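Local coordinates for protein transcription anti-terminator antagonist UpxZ (PDB 4EPZ) that probably antagonises transcription anti-termination and thereby helps regulate capsular polysaccharide synthesis in Bacteroides uniformis, at residues A[50-55]-A[88-93]; A[44-49]-A[81-86]; A[54-59]-A[96-101]; A[7-12]-A[63-68]. All blocks are in the same frame, centred on the assembly; numbering follows the deposited sequence. Where two conformers were deposited one is given.

Contact 1: residues A[50-55]-A[88-93]. With CA (calcium ion), chain C.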
loop_
_atom_site.group_PDB
_atom_site.type_symbol
_atom_site.label_atom_id
_atom_site.label_comp_id
_atom_site.label_asym_id
_atom_site.label_seq_id
_atom_site.Cartn_x
_atom_site.Cartn_y
_atom_site.Cartn_z
ATOM N N SER A 50 10.220 8.776 9.176
ATOM C CA SER A 50 10.850 10.107 9.213
ATOM C C SER A 50 11.721 10.412 7.976
ATOM O O SER A 50 12.155 11.558 7.816
ATOM C CB SER A 50 11.678 10.278 10.487
ATOM O OG SER A 50 12.753 9.356 10.559
ATOM N N GLU A 51 11.966 9.412 7.109
ATOM C CA GLU A 51 12.796 9.581 5.917
ATOM C C GLU A 51 11.999 10.317 4.856
ATOM O O GLU A 51 10.800 10.059 4.694
ATOM C CB GLU A 51 13.318 8.226 5.396
ATOM C CG GLU A 51 14.148 7.467 6.437
ATOM C CD GLU A 51 15.536 8.006 6.743
ATOM O OE1 GLU A 51 16.044 8.853 5.969
ATOM O OE2 GLU A 51 16.147 7.525 7.722
ATOM N N GLN A 52 12.677 11.253 4.175
ATOM C CA GLN A 52 12.098 12.080 3.108
ATOM C C GLN A 52 12.974 11.978 1.874
ATOM O O GLN A 52 14.187 11.978 1.988
ATOM C CB GLN A 52 11.967 13.560 3.541
ATOM C CG GLN A 52 11.297 13.815 4.909
ATOM C CD GLN A 52 9.938 13.166 5.045
ATOM O OE1 GLN A 52 9.064 13.283 4.177
ATOM N NE2 GLN A 52 9.722 12.476 6.154
ATOM N N SER A 53 12.380 11.862 0.700
ATOM C CA SER A 53 13.233 11.726 -0.478
ATOM C C SER A 53 12.855 12.728 -1.539
ATOM O O SER A 53 11.665 12.924 -1.773
ATOM C CB SER A 53 13.128 10.310 -1.043
ATOM O OG SER A 53 13.962 10.190 -2.182
ATOM N N SER A 54 13.857 13.343 -2.202
ATOM C CA SER A 54 13.553 14.294 -3.271
ATOM C C SER A 54 13.345 13.551 -4.592
ATOM O O SER A 54 12.677 14.065 -5.480
ATOM C CB SER A 54 14.654 15.348 -3.403
ATOM O OG SER A 54 15.843 14.795 -3.939
ATOM N N ASP A 55 13.891 12.332 -4.714
ATOM C CA ASP A 55 13.761 11.533 -5.921
ATOM C C ASP A 55 12.368 10.909 -5.957
ATOM O O ASP A 55 11.990 10.184 -5.025
ATOM C CB ASP A 55 14.863 10.483 -5.959
ATOM C CG ASP A 55 14.742 9.636 -7.181
ATOM O OD1 ASP A 55 15.059 10.141 -8.287
ATOM O OD2 ASP A 55 14.236 8.495 -7.059
ATOM N N LEU A 88 -0.234 9.638 2.799
ATOM C CA LEU A 88 -1.130 9.935 1.690
ATOM C C LEU A 88 -0.837 11.310 1.075
ATOM O O LEU A 88 -0.793 11.442 -0.155
ATOM C CB LEU A 88 -2.585 9.874 2.145
ATOM C CG LEU A 88 -3.100 8.482 2.388
ATOM C CD1 LEU A 88 -4.357 8.540 3.263
ATOM C CD2 LEU A 88 -3.358 7.704 1.066
ATOM N N ASP A 89 -0.576 12.305 1.923
ATOM C CA ASP A 89 -0.263 13.657 1.430
ATOM C C ASP A 89 1.029 13.631 0.602
ATOM O O ASP A 89 1.083 14.214 -0.495
ATOM C CB ASP A 89 -0.137 14.618 2.625
ATOM C CG ASP A 89 0.046 16.039 2.198
ATOM O OD1 ASP A 89 -0.901 16.602 1.613
ATOM O OD2 ASP A 89 1.116 16.606 2.492
ATOM N N ARG A 90 2.027 12.876 1.069
ATOM C CA ARG A 90 3.275 12.729 0.302
ATOM C C ARG A 90 3.010 12.054 -1.054
ATOM O O ARG A 90 3.635 12.422 -2.067
ATOM C CB ARG A 90 4.298 11.937 1.119
ATOM C CG ARG A 90 4.864 12.754 2.302
ATOM C CD ARG A 90 5.591 11.831 3.275
ATOM N NE ARG A 90 6.692 11.111 2.630
ATOM C CZ ARG A 90 7.484 10.239 3.247
ATOM N NH1 ARG A 90 7.325 9.987 4.540
ATOM N NH2 ARG A 90 8.446 9.624 2.580
ATOM N N ILE A 91 2.076 11.068 -1.087
ATOM C CA ILE A 91 1.758 10.385 -2.351
ATOM C C ILE A 91 1.031 11.335 -3.310
ATOM O O ILE A 91 1.374 11.371 -4.494
ATOM C CB ILE A 91 0.939 9.111 -2.062
ATOM C CG1 ILE A 91 1.807 8.063 -1.309
ATOM C CG2 ILE A 91 0.343 8.551 -3.344
ATOM C CD1 ILE A 91 0.941 6.933 -0.684
ATOM N N TYR A 92 0.027 12.097 -2.829
ATOM C CA TYR A 92 -0.678 13.036 -3.702
ATOM C C TYR A 92 0.299 14.075 -4.299
ATOM O O TYR A 92 0.129 14.458 -5.448
ATOM C CB TYR A 92 -1.784 13.759 -2.933
ATOM C CG TYR A 92 -3.103 13.017 -2.879
ATOM C CD1 TYR A 92 -3.951 12.978 -3.986
ATOM C CD2 TYR A 92 -3.552 12.436 -1.693
ATOM C CE1 TYR A 92 -5.195 12.348 -3.926
ATOM C CE2 TYR A 92 -4.791 11.802 -1.622
ATOM C CZ TYR A 92 -5.599 11.743 -2.748
ATOM O OH TYR A 92 -6.831 11.164 -2.648
ATOM N N ASN A 93 1.367 14.430 -3.573
ATOM C CA ASN A 93 2.358 15.389 -4.070
ATOM C C ASN A 93 3.244 14.840 -5.172
ATOM O O ASN A 93 3.893 15.635 -5.859
ATOM C CB ASN A 93 3.237 15.900 -2.924
ATOM C CG ASN A 93 2.511 16.805 -1.974
ATOM O OD1 ASN A 93 1.416 17.324 -2.252
ATOM N ND2 ASN A 93 3.093 16.984 -0.808
HETATM CA CA CA C . 16.186 12.448 2.498
HETATM O O HOH W 1 15.520 11.219 4.779
HETATM O O HOH W 2 18.151 11.139 3.100
HETATM O O HOH W 3 15.439 10.231 2.221
HETATM O O HOH W 4 17.017 11.839 0.559
#
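Gln52 lays its amide oxygen over one face of the Arg90 guanidinium, OE1 standing 3.5 Å above the plane and close to its centre. The two side chains cross at about a right angle, and the amide is turned 60° from the guanidinium plane, so this is an oxygen set on a flat cation and not a parallel stack. Glu51 O approaches the same group obliquely, 3.2 Å from Arg90 NH2. A bend at chi3 (59°) turns the arginine's end, and its NE forms a salt bridge with Glu59 of helix 56-72. The Gln52 amide also has a tie within its own loop: NE2 donates to Ser50 O over 3.1 Å at 157°, reaching it from above the carbonyl plane. Because Gln52 was deposited in two conformers, its side-chain contacts hold for one of them. With an alanine at Arg90, Glu59 would probably lose this salt bridge and the Gln52 oxygen the cationic surface beneath it.

Gln52 O points to a calcium ion, which it binds at 2.1 Å alongside four waters. One of these, water 1, accepts from Gln52 N at 2.9 Å and donates to Glu51 OE1 at 2.7 Å, so Gln52 is tied to the ion directly through O and by way of water 1 through N. The contact lies at the surface, where the loop between helices 32-49 and 56-72 meets helix 80-92; Arg90 and Ile91 pack on Cys63 of helix 56-72, and Ile91 also reaches Leu107 of helix 102-115.

Contact 2: residues A[44-49]-A[81-86]; sequences RSDSLF and ERKKQV
Asp46 OD1 has two partners, Lys83 NZ across the contact and the hydroxyl of Tyr70 on helix 56-72. The Lys83 NZ to Asp46 OD1 salt bridge measures 3.0 Å, and the ammonium comes in from above the carboxylate, 45° out of its plane. Lys83 gets there with a chain extended beyond CG, running past the Phe49 ring on its way. Its CG sits 3.7 Å above one face of that ring, displaced toward the rim, in a CH-pi contact, while Lys83 CB comes within 3.6 Å of Phe49 CE1. The charged end lies farther off, NZ being 5.8 Å from the ring centroid, at most a weak cation-pi attraction beside the ion pair.

In this all-helical fold, helices 32-49 and 80-92 do not pack backbone to backbone here. The axes of their short segments approach only to 12.3 Å at a 48° angle, a separation spanned by long side chains, with Tyr70 of helix 56-72 touching Ser45, Phe49 and Lys83. Phe49 crosses toward helix 80-92 because its ring lies opposite its own backbone N (chi1 -179°), beside the carbonyl carbon. One turn along from Lys83, Val86 meets the far end of the same ring, CG1 lying 3.9 Å from Phe49 CZ and approaching it obliquely.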
loop_
_atom_site.group_PDB
_atom_site.type_symbol
_atom_site.label_atom_id
_atom_site.label_comp_id
_atom_site.label_asym_id
_atom_site.label_seq_id
_atom_site.Cartn_x
_atom_site.Cartn_y
_atom_site.Cartn_z
ATOM N N ARG A 44 9.856 -1.465 11.486
ATOM C CA ARG A 44 10.412 -1.034 10.190
ATOM C C ARG A 44 9.658 0.178 9.619
ATOM O O ARG A 44 10.284 1.099 9.098
ATOM C CB ARG A 44 10.403 -2.184 9.192
ATOM C CG ARG A 44 11.482 -3.245 9.496
ATOM C CD ARG A 44 11.355 -4.364 8.494
ATOM N NE ARG A 44 12.446 -5.342 8.589
ATOM C CZ ARG A 44 13.506 -5.379 7.781
ATOM N NH1 ARG A 44 13.665 -4.461 6.838
ATOM N NH2 ARG A 44 14.413 -6.340 7.910
ATOM N N SER A 45 8.333 0.181 9.726
ATOM C CA SER A 45 7.512 1.305 9.266
ATOM C C SER A 45 7.860 2.557 10.074
ATOM O O SER A 45 8.150 3.596 9.477
ATOM C CB SER A 45 6.027 0.970 9.383
ATOM O OG SER A 45 5.716 -0.161 8.589
ATOM N N ASP A 46 7.926 2.432 11.416
ATOM C CA ASP A 46 8.278 3.556 12.281
ATOM C C ASP A 46 9.670 4.091 11.953
ATOM O O ASP A 46 9.844 5.304 11.878
ATOM C CB ASP A 46 8.169 3.161 13.756
ATOM C CG ASP A 46 6.738 3.141 14.274
ATOM O OD1 ASP A 46 5.842 3.722 13.593
ATOM O OD2 ASP A 46 6.517 2.593 15.377
ATOM N N SER A 47 10.657 3.206 11.711
ATOM C CA SER A 47 12.016 3.642 11.404
ATOM C C SER A 47 12.071 4.432 10.077
ATOM O O SER A 47 12.767 5.443 9.988
ATOM C CB SER A 47 12.957 2.441 11.353
ATOM O OG SER A 47 14.272 2.839 11.013
ATOM N N LEU A 48 11.333 3.983 9.057
ATOM C CA LEU A 48 11.343 4.618 7.748
ATOM C C LEU A 48 10.468 5.874 7.642
ATOM O O LEU A 48 10.681 6.708 6.762
ATOM C CB LEU A 48 10.872 3.596 6.708
ATOM C CG LEU A 48 11.934 2.607 6.195
ATOM C CD1 LEU A 48 11.298 1.543 5.299
ATOM C CD2 LEU A 48 13.039 3.328 5.363
ATOM N N PHE A 49 9.481 6.004 8.538
ATOM C CA PHE A 49 8.510 7.099 8.495
ATOM C C PHE A 49 9.134 8.516 8.437
ATOM O O PHE A 49 8.632 9.339 7.670
ATOM C CB PHE A 49 7.573 6.998 9.699
ATOM C CG PHE A 49 6.525 8.092 9.703
ATOM C CD1 PHE A 49 5.474 8.074 8.790
ATOM C CD2 PHE A 49 6.596 9.140 10.619
ATOM C CE1 PHE A 49 4.495 9.081 8.808
ATOM C CE2 PHE A 49 5.613 10.146 10.646
ATOM C CZ PHE A 49 4.588 10.123 9.721
ATOM N N GLU A 81 -3.253 6.309 12.327
ATOM C CA GLU A 81 -4.154 6.973 11.364
ATOM C C GLU A 81 -3.593 8.342 10.953
ATOM O O GLU A 81 -3.591 8.678 9.761
ATOM C CB GLU A 81 -5.574 7.110 11.920
ATOM C CG GLU A 81 -6.272 5.761 12.069
ATOM C CD GLU A 81 -6.340 4.891 10.826
ATOM O OE1 GLU A 81 -6.696 5.418 9.746
ATOM O OE2 GLU A 81 -5.988 3.693 10.924
ATOM N N ARG A 82 -3.093 9.119 11.930
ATOM C CA ARG A 82 -2.481 10.415 11.610
ATOM C C ARG A 82 -1.269 10.192 10.660
ATOM O O ARG A 82 -1.125 10.904 9.662
ATOM C CB ARG A 82 -2.020 11.113 12.891
ATOM C CG ARG A 82 -1.433 12.519 12.626
ATOM C CD ARG A 82 -0.726 13.107 13.844
ATOM N NE ARG A 82 0.469 12.338 14.203
ATOM C CZ ARG A 82 1.642 12.402 13.579
ATOM N NH1 ARG A 82 1.826 13.258 12.578
ATOM N NH2 ARG A 82 2.649 11.629 13.966
ATOM N N LYS A 83 -0.381 9.217 10.983
ATOM C CA LYS A 83 0.792 8.926 10.135
ATOM C C LYS A 83 0.371 8.497 8.705
ATOM O O LYS A 83 1.026 8.893 7.734
ATOM C CB LYS A 83 1.695 7.849 10.762
ATOM C CG LYS A 83 2.387 8.274 12.060
ATOM C CD LYS A 83 3.284 7.100 12.512
ATOM C CE LYS A 83 3.939 7.325 13.847
ATOM N NZ LYS A 83 4.235 6.026 14.500
ATOM N N LYS A 84 -0.730 7.729 8.560
ATOM C CA LYS A 84 -1.175 7.327 7.226
ATOM C C LYS A 84 -1.573 8.548 6.399
ATOM O O LYS A 84 -1.254 8.606 5.217
ATOM C CB LYS A 84 -2.314 6.313 7.287
ATOM C CG LYS A 84 -1.782 4.960 7.726
ATOM C CD LYS A 84 -2.697 3.826 7.333
ATOM C CE LYS A 84 -3.957 3.785 8.146
ATOM N NZ LYS A 84 -4.811 2.620 7.752
ATOM N N GLN A 85 -2.171 9.566 7.029
ATOM C CA GLN A 85 -2.549 10.777 6.296
ATOM C C GLN A 85 -1.321 11.548 5.876
ATOM O O GLN A 85 -1.299 12.081 4.769
ATOM C CB GLN A 85 -3.506 11.648 7.099
ATOM C CG GLN A 85 -4.842 10.886 7.294
ATOM C CD GLN A 85 -5.927 11.884 7.459
ATOM O OE1 GLN A 85 -5.849 12.753 8.320
ATOM N NE2 GLN A 85 -6.893 11.858 6.574
ATOM N N VAL A 86 -0.260 11.588 6.729
ATOM C CA VAL A 86 1.007 12.215 6.295
ATOM C C VAL A 86 1.522 11.517 5.006
ATOM O O VAL A 86 1.958 12.176 4.059
ATOM C CB VAL A 86 2.062 12.169 7.444
ATOM C CG1 VAL A 86 3.436 12.678 6.960
ATOM C CG2 VAL A 86 1.565 12.954 8.671
#

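Contact 3: residues A[54-59]-A[96-101]; sequences SDIEEE and SQLPAS
The flat groups met across the contact are the side-chain amide and the backbone carbonyl of Gln97, each touched by a different methyl of Ile56. Ile56 CG2 lies to one side of the side-chain amide plane, toward the oxygen end, at 3.7 Å from Gln97 OE1. The other branch reaches the backbone, with Ile56 CD1 at 3.3 Å from Gln97 O and 3.7 Å from Gln97 CB. CG1 of Ile56 stands between its own backbone N and carbonyl carbon (chi1 62°), a crowded position that directs CD1 at the 96-101 loop. A second conformer of Ile56 was deposited, so the approaches of CG2 and CD1 hold for the conformer given. The extended Gln97 chain and the isoleucine pass each other at a slant, while next door Leu98 brings CD2 to 3.8 Å from Ile56 O. The methyls Ile56 CD1 and Leu98 CD2 are farther apart, at 4.5 Å, and Ile94 also packs on Ile56.

The loop after helix 80-92 is thus laid against the first turn of helix 56-72. That turn is closed by an N-cap: Asp55 OD2 accepts from Glu58 N at 2.9 Å and 157°, on the anti side, 24° out of the carboxylate plane. Ser101 likewise caps helix 102-115, OG taking Lys104 N, so the contact sits between two side-chain-capped helix starts of an all-helical fold.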
loop_
_atom_site.group_PDB
_atom_site.type_symbol
_atom_site.label_atom_id
_atom_site.label_comp_id
_atom_site.label_asym_id
_atom_site.label_seq_id
_atom_site.Cartn_x
_atom_site.Cartn_y
_atom_site.Cartn_z
ATOM N N SER A 54 13.857 13.343 -2.202
ATOM C CA SER A 54 13.553 14.294 -3.271
ATOM C C SER A 54 13.345 13.551 -4.592
ATOM O O SER A 54 12.677 14.065 -5.480
ATOM C CB SER A 54 14.654 15.348 -3.403
ATOM O OG SER A 54 15.843 14.795 -3.939
ATOM N N ASP A 55 13.891 12.332 -4.714
ATOM C CA ASP A 55 13.761 11.533 -5.921
ATOM C C ASP A 55 12.368 10.909 -5.957
ATOM O O ASP A 55 11.990 10.184 -5.025
ATOM C CB ASP A 55 14.863 10.483 -5.959
ATOM C CG ASP A 55 14.742 9.636 -7.181
ATOM O OD1 ASP A 55 15.059 10.141 -8.287
ATOM O OD2 ASP A 55 14.236 8.495 -7.059
ATOM N N ILE A 56 11.602 11.184 -7.033
ATOM C CA ILE A 56 10.203 10.714 -7.068
ATOM C C ILE A 56 10.058 9.205 -7.053
ATOM O O ILE A 56 9.141 8.729 -6.380
ATOM C CB ILE A 56 9.309 11.322 -8.168
ATOM C CG1 ILE A 56 9.826 10.977 -9.589
ATOM C CG2 ILE A 56 9.122 12.828 -7.910
ATOM C CD1 ILE A 56 8.906 11.332 -10.706
ATOM N N GLU A 57 10.932 8.451 -7.716
ATOM C CA GLU A 57 10.813 6.974 -7.680
ATOM C C GLU A 57 11.140 6.449 -6.270
ATOM O O GLU A 57 10.455 5.555 -5.772
ATOM C CB GLU A 57 11.736 6.346 -8.754
ATOM C CG GLU A 57 11.596 4.834 -8.825
ATOM C CD GLU A 57 12.434 4.090 -9.860
ATOM O OE1 GLU A 57 12.923 4.729 -10.813
ATOM O OE2 GLU A 57 12.618 2.865 -9.689
ATOM N N GLU A 58 12.175 7.001 -5.627
ATOM C CA GLU A 58 12.528 6.565 -4.277
ATOM C C GLU A 58 11.385 6.947 -3.309
ATOM O O GLU A 58 10.929 6.102 -2.540
ATOM C CB GLU A 58 13.849 7.177 -3.864
ATOM C CG GLU A 58 14.283 6.656 -2.514
ATOM C CD GLU A 58 15.622 7.221 -2.123
ATOM O OE1 GLU A 58 15.672 8.422 -1.783
ATOM O OE2 GLU A 58 16.635 6.507 -2.293
ATOM N N GLU A 59 10.891 8.195 -3.409
ATOM C CA GLU A 59 9.760 8.669 -2.615
ATOM C C GLU A 59 8.512 7.761 -2.823
ATOM O O GLU A 59 7.894 7.383 -1.833
ATOM C CB GLU A 59 9.467 10.152 -2.931
ATOM C CG GLU A 59 8.322 10.793 -2.127
ATOM C CD GLU A 59 8.454 10.979 -0.618
ATOM O OE1 GLU A 59 9.428 10.474 -0.010
ATOM O OE2 GLU A 59 7.594 11.694 -0.048
ATOM N N SER A 96 1.177 12.628 -9.898
ATOM C CA SER A 96 1.120 13.104 -11.294
ATOM C C SER A 96 2.497 13.037 -12.005
ATOM O O SER A 96 2.552 12.993 -13.236
ATOM C CB SER A 96 0.538 14.516 -11.341
ATOM O OG SER A 96 1.399 15.453 -10.712
ATOM N N GLN A 97 3.591 12.959 -11.252
ATOM C CA GLN A 97 4.928 12.890 -11.844
ATOM C C GLN A 97 5.391 11.456 -12.119
ATOM O O GLN A 97 6.352 11.254 -12.853
ATOM C CB GLN A 97 5.922 13.557 -10.913
ATOM C CG GLN A 97 5.707 15.079 -10.764
ATOM C CD GLN A 97 6.681 15.596 -9.729
ATOM O OE1 GLN A 97 7.889 15.672 -9.975
ATOM N NE2 GLN A 97 6.198 15.857 -8.523
ATOM N N LEU A 98 4.761 10.471 -11.489
ATOM C CA LEU A 98 5.215 9.107 -11.686
ATOM C C LEU A 98 4.801 8.562 -13.037
ATOM O O LEU A 98 3.639 8.684 -13.432
ATOM C CB LEU A 98 4.665 8.190 -10.577
ATOM C CG LEU A 98 5.298 8.352 -9.198
ATOM C CD1 LEU A 98 4.447 7.656 -8.137
ATOM C CD2 LEU A 98 6.714 7.766 -9.185
ATOM N N PRO A 99 5.724 7.876 -13.740
ATOM C CA PRO A 99 5.325 7.220 -14.980
ATOM C C PRO A 99 4.471 5.996 -14.680
ATOM O O PRO A 99 4.484 5.510 -13.534
ATOM C CB PRO A 99 6.658 6.804 -15.613
ATOM C CG PRO A 99 7.613 6.726 -14.512
ATOM C CD PRO A 99 7.139 7.611 -13.397
ATOM N N ALA A 100 3.736 5.502 -15.714
ATOM C CA ALA A 100 2.973 4.266 -15.616
ATOM C C ALA A 100 3.943 3.140 -15.200
ATOM O O ALA A 100 5.010 2.979 -15.803
ATOM C CB ALA A 100 2.340 3.943 -16.958
ATOM N N SER A 101 3.594 2.401 -14.161
ATOM C CA SER A 101 4.405 1.317 -13.581
ATOM C C SER A 101 3.594 0.545 -12.578
ATOM O O SER A 101 2.525 1.002 -12.176
ATOM C CB SER A 101 5.625 1.881 -12.855
ATOM O OG SER A 101 5.206 2.569 -11.678
#

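Contact 4: residues A[7-12]-A[63-68]; sequences SRALEL and CLALLM
Ala65 turns its methyl toward Ala9 and Leu12, one helical turn apart on helix 5-20, a small side chain consistent with the close approach of these two helices of the all-helical core. The short segment axes lie 8.4 Å apart at 36°, running in broadly the same direction, and Ala9 and Ala65 are the pair whose CA atoms come nearest. Ala65 CB meets a carbonyl oxygen as well as carbon: it is 3.3 Å from Ala9 O, and 4.0 Å from Ala9 CB. On the Leu12 side it touches CB at 3.9 Å, so the methyl is flanked by both residues.

Leu12 is directed toward helix 56-72 and runs past Ala65 CB to the backbone beyond. With CG opposite the backbone N (chi1 -175°), its branch lies alongside the Ala65 peptide and not over the alanine methyl alone. It also packs on Arg44 and Ser45 of helix 32-49, so it lies between that helix and helix 56-72. Cut back to an alanine, Leu12 would probably open a gap beside the Ala65 carbonyl and against Ser45 of helix 32-49.

All the touching residues are buried, and the interface is apolar side chain against apolar side chain and backbone. Leu66 leaves its backbone away from helix 5-20 and packs on Leu48 and Ile87, on helices 32-49 and 80-92. The Leu12 branch nonetheless runs up to its peptide: CD2 is 3.5 Å from Ala65 O and 4.3 Å from Leu66 N.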
loop_
_atom_site.group_PDB
_atom_site.type_symbol
_atom_site.label_atom_id
_atom_site.label_comp_id
_atom_site.label_asym_id
_atom_site.label_seq_id
_atom_site.Cartn_x
_atom_site.Cartn_y
_atom_site.Cartn_z
ATOM N N SER A 7 16.575 -0.156 -0.245
ATOM C CA SER A 7 16.634 -1.557 0.174
ATOM C C SER A 7 15.667 -1.789 1.325
ATOM O O SER A 7 14.924 -2.762 1.301
ATOM C CB SER A 7 18.044 -1.956 0.593
ATOM O OG SER A 7 18.822 -2.151 -0.574
ATOM N N ARG A 8 15.680 -0.878 2.310
ATOM C CA ARG A 8 14.807 -0.918 3.481
ATOM C C ARG A 8 13.331 -0.856 3.041
ATOM O O ARG A 8 12.494 -1.598 3.539
ATOM C CB ARG A 8 15.151 0.252 4.426
ATOM C CG ARG A 8 16.471 0.088 5.193
ATOM C CD ARG A 8 16.887 1.382 5.900
ATOM N NE ARG A 8 15.946 1.743 6.971
ATOM C CZ ARG A 8 15.853 2.945 7.533
ATOM N NH1 ARG A 8 16.654 3.931 7.150
ATOM N NH2 ARG A 8 14.942 3.177 8.467
ATOM N N ALA A 9 13.015 0.047 2.106
ATOM C CA ALA A 9 11.626 0.184 1.622
ATOM C C ALA A 9 11.165 -1.071 0.885
ATOM O O ALA A 9 10.029 -1.525 1.085
ATOM C CB ALA A 9 11.495 1.401 0.696
ATOM N N LEU A 10 12.029 -1.628 0.019
ATOM C CA LEU A 10 11.637 -2.828 -0.709
ATOM C C LEU A 10 11.460 -3.994 0.254
ATOM O O LEU A 10 10.555 -4.797 0.042
ATOM C CB LEU A 10 12.625 -3.166 -1.834
ATOM C CG LEU A 10 12.799 -2.059 -2.908
ATOM C CD1 LEU A 10 13.955 -2.394 -3.842
ATOM C CD2 LEU A 10 11.477 -1.781 -3.681
ATOM N N GLU A 11 12.308 -4.069 1.321
ATOM C CA GLU A 11 12.219 -5.123 2.344
ATOM C C GLU A 11 10.883 -5.011 3.067
ATOM O O GLU A 11 10.191 -6.010 3.216
ATOM C CB GLU A 11 13.363 -5.009 3.353
ATOM C CG GLU A 11 14.657 -5.681 2.944
ATOM C CD GLU A 11 15.861 -5.378 3.824
ATOM O OE1 GLU A 11 15.683 -4.868 4.956
ATOM O OE2 GLU A 11 16.995 -5.663 3.376
ATOM N N LEU A 12 10.503 -3.778 3.459
ATOM C CA LEU A 12 9.235 -3.508 4.119
ATOM C C LEU A 12 8.062 -3.849 3.193
ATOM O O LEU A 12 7.108 -4.445 3.658
ATOM C CB LEU A 12 9.129 -2.045 4.588
ATOM C CG LEU A 12 7.865 -1.702 5.393
ATOM C CD1 LEU A 12 7.637 -2.691 6.595
ATOM C CD2 LEU A 12 7.918 -0.258 5.909
ATOM N N CYS A 63 6.865 5.671 0.246
ATOM C CA CYS A 63 5.454 5.860 0.577
ATOM C C CYS A 63 4.687 4.573 0.475
ATOM O O CYS A 63 3.844 4.300 1.325
ATOM C CB CYS A 63 4.846 6.919 -0.317
ATOM S SG CYS A 63 5.400 8.568 0.114
ATOM N N LEU A 64 4.928 3.802 -0.601
ATOM C CA LEU A 64 4.221 2.540 -0.740
ATOM C C LEU A 64 4.579 1.593 0.407
ATOM O O LEU A 64 3.671 1.003 1.001
ATOM C CB LEU A 64 4.517 1.877 -2.084
ATOM C CG LEU A 64 3.799 0.526 -2.295
ATOM C CD1 LEU A 64 2.272 0.697 -2.271
ATOM C CD2 LEU A 64 4.264 -0.143 -3.588
ATOM N N ALA A 65 5.884 1.483 0.746
ATOM C CA ALA A 65 6.294 0.628 1.869
ATOM C C ALA A 65 5.587 1.040 3.176
ATOM O O ALA A 65 5.127 0.177 3.919
ATOM C CB ALA A 65 7.809 0.687 2.061
ATOM N N LEU A 66 5.499 2.346 3.430
ATOM C CA LEU A 66 4.912 2.865 4.679
ATOM C C LEU A 66 3.436 2.605 4.745
ATOM O O LEU A 66 2.949 2.185 5.798
ATOM C CB LEU A 66 5.206 4.352 4.825
ATOM C CG LEU A 66 6.664 4.695 5.110
ATOM C CD1 LEU A 66 6.892 6.208 4.946
ATOM C CD2 LEU A 66 7.080 4.191 6.529
ATOM N N LEU A 67 2.711 2.822 3.629
ATOM C CA LEU A 67 1.261 2.595 3.606
ATOM C C LEU A 67 0.955 1.120 3.773
ATOM O O LEU A 67 0.043 0.739 4.521
ATOM C CB LEU A 67 0.649 3.124 2.291
ATOM C CG LEU A 67 -0.795 3.605 2.331
ATOM C CD1 LEU A 67 -1.088 4.458 3.589
ATOM C CD2 LEU A 67 -1.125 4.375 1.029
HETATM N N MSE A 68 1.706 0.281 3.051
HETATM C CA MSE A 68 1.559 -1.173 3.160
HETATM C C MSE A 68 1.892 -1.665 4.588
HETATM O O MSE A 68 1.122 -2.452 5.156
HETATM C CB MSE A 68 2.442 -1.885 2.131
HETATM C CG MSE A 68 1.942 -1.666 0.725
HETATM SE SE MSE A 68 2.962 -2.712 -0.535
HETATM C CE MSE A 68 2.449 -4.498 0.048
#

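Overall arrangement
From the N terminus, helix 5-20 is brought back to helix 56-72 by contact 4, the loop it closes spanning 50 residues. Before that loop ends, contact 2 opens on helix 32-49 and closes at 81-86 of helix 80-92. Contact 1 follows from the loop at 50-55 to 88-93, and contact 3 shares Ser54 and Asp55 with it and runs on to 96-101. No contact nests within another: contacts 2 and 4 cross, and both cross contacts 1 and 3. Glu59 and Arg90 join contacts 1 and 3 by a salt bridge, Glu11 and Arg44 join contacts 2 and 4. Helix 56-72 takes part in contacts 3 and 4, meeting the 96-101 loop with its start and helix 5-20 farther along.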